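Local coordinates for protein aspartate aminotransferase, mitochondrial (Trypanosoma brucei brucei, PDB 4W5K) that probably catalyses the reversible, pyridoxal-phosphate-dependent transfer of an amino group from L-aspartate to 2-oxoglutarate, working as a homodimer, at residues R91-T97 / G255-T261; L110-F114 / L270-L274. The protein carries 1 engineered substitution. All coordinates share one frame; numbering follows the deposited sequence. Where two conformers were deposited one is given.

How the contacts relate
Both contacts belong to the same edge of the large mixed sheet. Contact 1 is the sheet itself: strand 92-97 lies antiparallel against strand 255-260, almost wholly buried and joined mainly by backbone hydrogen bonds. Contact 2 lies one layer out, where residues 110-114, running on from helix 99-110, meet helix 264-282 over one sheet face; it is held by leucine packing inside and an arginine-glutamine grip near the surface. Their centres are 10 Å apart, and they touch directly: Ile259 CD1 lies 3.5 Å from Leu110 CD2, and Ala93 CB lies 3.7 Å from Val271 CG2. Strand 255-260 leads along the chain into helix 264-282.

Contact 1: residues R91-T97 / G255-T261; sequences RIASCQT and GALHIST
The His258 ring receives Ser94 OG at its edge, in the ring plane, where ND1 and OG are 2.7 Å apart in a hydrogen bond whose proton could sit on either. Across that ring, NE2 bonds Gln241 OE1 on the next strand, and Phe80 of helix 69-80 meets the ring edge-to-face; these partners together fix its rotation. The Arg91 guanidinium also works at its edge. NH1 donates to Thr261 O at 2.8 Å, 17° out of the guanidinium plane, while a water in that plane bonds NH1 weakly and Ser260 OG more closely. With chi1 at 62°, the Arg91 chain, extended from CG to NE, runs past Thr261 O, bringing CD within 3.2 Å of it. Along the whole length of the pair the backbones form an antiparallel ladder. Ala93 with Ile259 and Cys95 with Leu257 are hydrogen-bonded pairs, the shortest backbone bond being Ile259 N to Ala93 O at 2.7 Å. At Thr97 with Gly255 the ladder is less regular: Thr97 N approaches Gly255 O from above the carbonyl plane, and the return bond is weak. Thr97 OG1 turns to Gly99 O, while its CG2 packs crosswise on Leu257 CB at 3.7 Å. Cys95 SG touches the same CB at 4.2 Å. Leu257 and Ile259 share this face with Ala93, Cys95 and Thr97, under helices 99-110 and 264-282; Ile92, Ser94 and His258 face helix 69-80 instead. The pair forms one margin of the mixed sheet of the large domain of a fold-type I aminotransferase. Strand 255-260 runs antiparallel to both its neighbours, 92-97 and 238-242, and Gly255 lies about 6 Å, nearest atoms, from the bound pyridoxal phosphate.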
loop_
_atom_site.group_PDB
_atom_site.type_symbol
_atom_site.label_atom_id
_atom_site.label_comp_id
_atom_site.label_asym_id
_atom_site.label_seq_id
_atom_site.Cartn_x
_atom_site.Cartn_y
_atom_site.Cartn_z
ATOM N N ARG A 91 -9.923 -15.839 18.550
ATOM C CA ARG A 91 -11.146 -15.319 17.961
ATOM C C ARG A 91 -10.936 -13.956 17.321
ATOM O O ARG A 91 -11.894 -13.338 16.852
ATOM C CB ARG A 91 -12.301 -15.305 18.990
ATOM C CG ARG A 91 -12.180 -14.464 20.227
ATOM C CD ARG A 91 -13.381 -14.835 21.155
ATOM N NE ARG A 91 -13.507 -13.941 22.303
ATOM C CZ ARG A 91 -13.939 -12.685 22.230
ATOM N NH1 ARG A 91 -14.291 -12.163 21.057
ATOM N NH2 ARG A 91 -14.012 -11.944 23.338
ATOM N N ILE A 92 -9.679 -13.519 17.223
ATOM C CA ILE A 92 -9.390 -12.248 16.570
ATOM C C ILE A 92 -8.793 -12.418 15.169
ATOM O O ILE A 92 -7.719 -13.009 14.980
ATOM C CB ILE A 92 -8.440 -11.375 17.425
ATOM C CG1 ILE A 92 -9.030 -11.187 18.817
ATOM C CG2 ILE A 92 -8.243 -10.002 16.789
ATOM C CD1 ILE A 92 -8.220 -10.214 19.689
ATOM N N ALA A 93 -9.510 -11.882 14.190
ATOM C CA ALA A 93 -9.059 -11.879 12.796
ATOM C C ALA A 93 -8.135 -10.684 12.538
ATOM O O ALA A 93 -8.522 -9.555 12.785
ATOM C CB ALA A 93 -10.274 -11.848 11.859
ATOM N N SER A 94 -6.926 -10.921 12.024
ATOM C CA SER A 94 -5.951 -9.850 11.917
ATOM C C SER A 94 -5.144 -9.913 10.643
ATOM O O SER A 94 -4.944 -10.999 10.080
ATOM C CB SER A 94 -4.964 -9.863 13.103
ATOM O OG SER A 94 -5.639 -9.733 14.363
ATOM N N CYS A 95 -4.653 -8.748 10.221
ATOM C CA CYS A 95 -3.730 -8.675 9.089
ATOM C C CYS A 95 -2.868 -7.410 9.136
ATOM O O CYS A 95 -3.169 -6.428 9.823
ATOM C CB CYS A 95 -4.509 -8.717 7.753
ATOM S SG CYS A 95 -5.535 -7.252 7.388
ATOM N N GLN A 96 -1.778 -7.458 8.393
ATOM C CA GLN A 96 -0.947 -6.298 8.154
ATOM C C GLN A 96 -1.657 -5.362 7.183
ATOM O O GLN A 96 -2.385 -5.823 6.294
ATOM C CB GLN A 96 0.409 -6.758 7.585
ATOM C CG GLN A 96 1.353 -5.631 7.160
ATOM C CD GLN A 96 2.715 -6.152 6.698
ATOM O OE1 GLN A 96 3.055 -7.302 6.931
ATOM N NE2 GLN A 96 3.510 -5.281 6.114
ATOM N N THR A 97 -1.464 -4.059 7.352
ATOM C CA THR A 97 -2.110 -3.062 6.503
ATOM C C THR A 97 -1.167 -1.920 6.164
ATOM O O THR A 97 -0.094 -1.786 6.760
ATOM C CB THR A 97 -3.356 -2.466 7.188
ATOM O OG1 THR A 97 -2.930 -1.909 8.445
ATOM C CG2 THR A 97 -4.431 -3.551 7.448
ATOM N N GLY A 255 1.094 -0.906 9.478
ATOM C CA GLY A 255 0.026 -0.979 10.482
ATOM C C GLY A 255 -0.593 -2.368 10.523
ATOM O O GLY A 255 -0.142 -3.282 9.800
ATOM N N ALA A 256 -1.604 -2.535 11.378
ATOM C CA ALA A 256 -2.367 -3.787 11.417
ATOM C C ALA A 256 -3.838 -3.486 11.706
ATOM O O ALA A 256 -4.188 -2.450 12.273
ATOM C CB ALA A 256 -1.791 -4.750 12.491
ATOM N N LEU A 257 -4.674 -4.426 11.301
ATOM C CA LEU A 257 -6.113 -4.402 11.501
ATOM C C LEU A 257 -6.520 -5.627 12.301
ATOM O O LEU A 257 -6.036 -6.721 12.028
ATOM C CB LEU A 257 -6.819 -4.373 10.142
ATOM C CG LEU A 257 -8.331 -4.596 10.144
ATOM C CD1 LEU A 257 -9.031 -3.450 10.876
ATOM C CD2 LEU A 257 -8.798 -4.640 8.714
ATOM N N HIS A 258 -7.431 -5.462 13.271
ATOM C CA HIS A 258 -7.875 -6.568 14.123
ATOM C C HIS A 258 -9.386 -6.520 14.215
ATOM O O HIS A 258 -9.927 -5.435 14.445
ATOM C CB HIS A 258 -7.286 -6.456 15.542
ATOM C CG HIS A 258 -5.803 -6.255 15.560
ATOM N ND1 HIS A 258 -4.905 -7.272 15.303
ATOM C CD2 HIS A 258 -5.064 -5.151 15.826
ATOM C CE1 HIS A 258 -3.672 -6.797 15.407
ATOM N NE2 HIS A 258 -3.743 -5.509 15.718
ATOM N N ILE A 259 -10.053 -7.653 14.008
ATOM C CA ILE A 259 -11.489 -7.756 14.260
ATOM C C ILE A 259 -11.779 -8.933 15.183
ATOM O O ILE A 259 -11.525 -10.085 14.846
ATOM C CB ILE A 259 -12.335 -7.947 12.962
ATOM C CG1 ILE A 259 -11.985 -6.890 11.895
ATOM C CG2 ILE A 259 -13.846 -7.978 13.321
ATOM C CD1 ILE A 259 -10.954 -7.399 10.866
ATOM N N SER A 260 -12.352 -8.659 16.345
ATOM C CA SER A 260 -12.744 -9.756 17.224
ATOM C C SER A 260 -14.074 -10.349 16.793
ATOM O O SER A 260 -14.910 -9.669 16.207
ATOM C CB SER A 260 -12.834 -9.303 18.678
ATOM O OG SER A 260 -13.893 -8.379 18.868
ATOM N N THR A 261 -14.228 -11.639 17.059
ATOM C CA THR A 261 -15.409 -12.397 16.678
ATOM C C THR A 261 -15.767 -13.386 17.770
ATOM O O THR A 261 -15.076 -13.500 18.780
ATOM C CB THR A 261 -15.191 -13.180 15.357
ATOM O OG1 THR A 261 -14.293 -14.270 15.589
ATOM C CG2 THR A 261 -14.659 -12.277 14.272
HETATM O O HOH W 1 -15.243 -8.896 21.107
#

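Contact 2: residues L110-F114 / L270-L274; sequences LLNRF and LVSQL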
loop_
_atom_site.group_PDB
_atom_site.type_symbol
_atom_site.label_atom_id
_atom_site.label_comp_id
_atom_site.label_asym_id
_atom_site.label_seq_id
_atom_site.Cartn_x
_atom_site.Cartn_y
_atom_site.Cartn_z
ATOM N N LEU A 110 -14.664 -4.172 5.092
ATOM C CA LEU A 110 -15.038 -5.469 5.646
ATOM C C LEU A 110 -16.364 -5.410 6.439
ATOM O O LEU A 110 -16.985 -6.443 6.660
ATOM C CB LEU A 110 -13.942 -6.000 6.572
ATOM C CG LEU A 110 -14.129 -7.455 7.003
ATOM C CD1 LEU A 110 -14.009 -8.393 5.788
ATOM C CD2 LEU A 110 -13.118 -7.799 8.090
ATOM N N LEU A 111 -16.789 -4.219 6.834
ATOM C CA LEU A 111 -17.873 -4.120 7.823
ATOM C C LEU A 111 -19.161 -4.830 7.409
ATOM O O LEU A 111 -19.857 -5.389 8.273
ATOM C CB LEU A 111 -18.203 -2.652 8.154
ATOM C CG LEU A 111 -17.087 -1.933 8.922
ATOM C CD1 LEU A 111 -17.446 -0.499 9.201
ATOM C CD2 LEU A 111 -16.796 -2.643 10.240
ATOM N N ASN A 112 -19.468 -4.858 6.113
ATOM C CA ASN A 112 -20.747 -5.449 5.723
ATOM C C ASN A 112 -20.748 -6.976 5.806
ATOM O O ASN A 112 -21.788 -7.586 5.644
ATOM C CB ASN A 112 -21.195 -4.986 4.327
ATOM C CG ASN A 112 -20.256 -5.412 3.217
ATOM O OD1 ASN A 112 -19.252 -6.049 3.453
ATOM N ND2 ASN A 112 -20.596 -5.048 1.997
ATOM N N ARG A 113 -19.610 -7.570 6.138
ATOM C CA ARG A 113 -19.540 -9.003 6.444
ATOM C C ARG A 113 -20.096 -9.324 7.822
ATOM O O ARG A 113 -20.439 -10.470 8.101
ATOM C CB ARG A 113 -18.083 -9.491 6.376
ATOM C CG ARG A 113 -17.597 -9.926 5.012
ATOM C CD ARG A 113 -17.997 -9.021 3.865
ATOM N NE ARG A 113 -17.803 -9.757 2.620
ATOM C CZ ARG A 113 -18.253 -9.401 1.415
ATOM N NH1 ARG A 113 -18.939 -8.277 1.241
ATOM N NH2 ARG A 113 -18.015 -10.191 0.369
ATOM N N PHE A 114 -20.183 -8.330 8.717
ATOM C CA PHE A 114 -20.644 -8.665 10.043
ATOM C C PHE A 114 -21.483 -7.585 10.736
ATOM O O PHE A 114 -21.968 -7.814 11.829
ATOM C CB PHE A 114 -19.458 -9.064 10.930
ATOM C CG PHE A 114 -18.419 -7.974 11.144
ATOM C CD1 PHE A 114 -17.387 -7.778 10.234
ATOM C CD2 PHE A 114 -18.461 -7.181 12.292
ATOM C CE1 PHE A 114 -16.413 -6.789 10.431
ATOM C CE2 PHE A 114 -17.482 -6.180 12.515
ATOM C CZ PHE A 114 -16.461 -5.982 11.586
ATOM N N LEU A 270 -13.399 -14.365 8.451
ATOM C CA LEU A 270 -13.104 -12.956 8.193
ATOM C C LEU A 270 -11.694 -12.770 7.600
ATOM O O LEU A 270 -11.493 -11.890 6.757
ATOM C CB LEU A 270 -13.257 -12.097 9.472
ATOM C CG LEU A 270 -14.693 -11.812 9.917
ATOM C CD1 LEU A 270 -14.675 -10.750 11.039
ATOM C CD2 LEU A 270 -15.551 -11.333 8.780
ATOM N N VAL A 271 -10.714 -13.569 8.023
ATOM C CA VAL A 271 -9.359 -13.403 7.457
ATOM C C VAL A 271 -9.393 -13.741 5.964
ATOM O O VAL A 271 -8.750 -13.070 5.165
ATOM C CB VAL A 271 -8.287 -14.260 8.190
ATOM C CG1 VAL A 271 -6.949 -14.285 7.420
ATOM C CG2 VAL A 271 -8.023 -13.688 9.582
ATOM N N SER A 272 -10.170 -14.747 5.576
ATOM C CA SER A 272 -10.308 -15.041 4.151
ATOM C C SER A 272 -10.930 -13.876 3.406
ATOM O O SER A 272 -10.576 -13.591 2.253
ATOM C CB SER A 272 -11.159 -16.294 3.941
ATOM O OG SER A 272 -10.519 -17.413 4.520
ATOM N N GLN A 273 -11.892 -13.219 4.042
ATOM C CA GLN A 273 -12.546 -12.087 3.402
ATOM C C GLN A 273 -11.613 -10.885 3.343
ATOM O O GLN A 273 -11.696 -10.084 2.411
ATOM C CB GLN A 273 -13.852 -11.729 4.125
ATOM C CG GLN A 273 -14.975 -12.735 3.893
ATOM C CD GLN A 273 -15.424 -12.821 2.436
ATOM O OE1 GLN A 273 -15.714 -11.804 1.783
ATOM N NE2 GLN A 273 -15.479 -14.049 1.919
ATOM N N LEU A 274 -10.720 -10.749 4.336
ATOM C CA LEU A 274 -9.687 -9.711 4.307
ATOM C C LEU A 274 -8.797 -9.920 3.091
ATOM O O LEU A 274 -8.498 -8.979 2.358
ATOM C CB LEU A 274 -8.820 -9.712 5.585
ATOM C CG LEU A 274 -9.487 -9.182 6.850
ATOM C CD1 LEU A 274 -8.657 -9.491 8.091
ATOM C CD2 LEU A 274 -9.693 -7.677 6.714
#
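Arg113 grips Gln273 side-on in one of the two conformers modelled for the glutamine, with NE and NH2 both donating to the single acceptor OE1, at 3.0 Å from NE and 3.1 Å from NH2; the grip may therefore not be permanent. Both nitrogens come from the same face of the amide. NE stands 43° out of the carbonyl plane, whereas NH2 is tilted less, and the guanidinium and amide planes lie 25° apart. The third nitrogen, NH1, reaches back to its neighbour Asn112 OD1 at 3.2 Å, so bonds from two residues help hold the guanidinium of this exposed arginine. Both chains bend at chi2 (-64° in Gln273), which brings the Arg113 guanidinium edge to Gln273 OE1 while Arg113 CG stays beside Gln273 CG.

Inward from this grip the contact turns apolar. Arg113 CB rests 3.9 Å from Leu270 CD2. Leu110 reaches the helix with both branches: CD1 lies against Gln273 CB at 3.7 Å, and CD2 meets Leu274 CD2 at the same separation, the leucines crossing at about a right angle. Phe114 completes the apolar side through CD1, 4.1 Å from Leu270 CD1, while one face of its ring has Leu111 O above it near the rim.

Residues 110-114 run on from helix 99-110 and lead toward strand 120-124. Helix 264-282 lies beside them, and both segments rest on the sheet: Leu110, Phe114 and Leu270 share Ile259 on strand 255-260, Leu274 covers Leu257 and Cys95, and Phe114 also reaches Ile238 on strand 238-242.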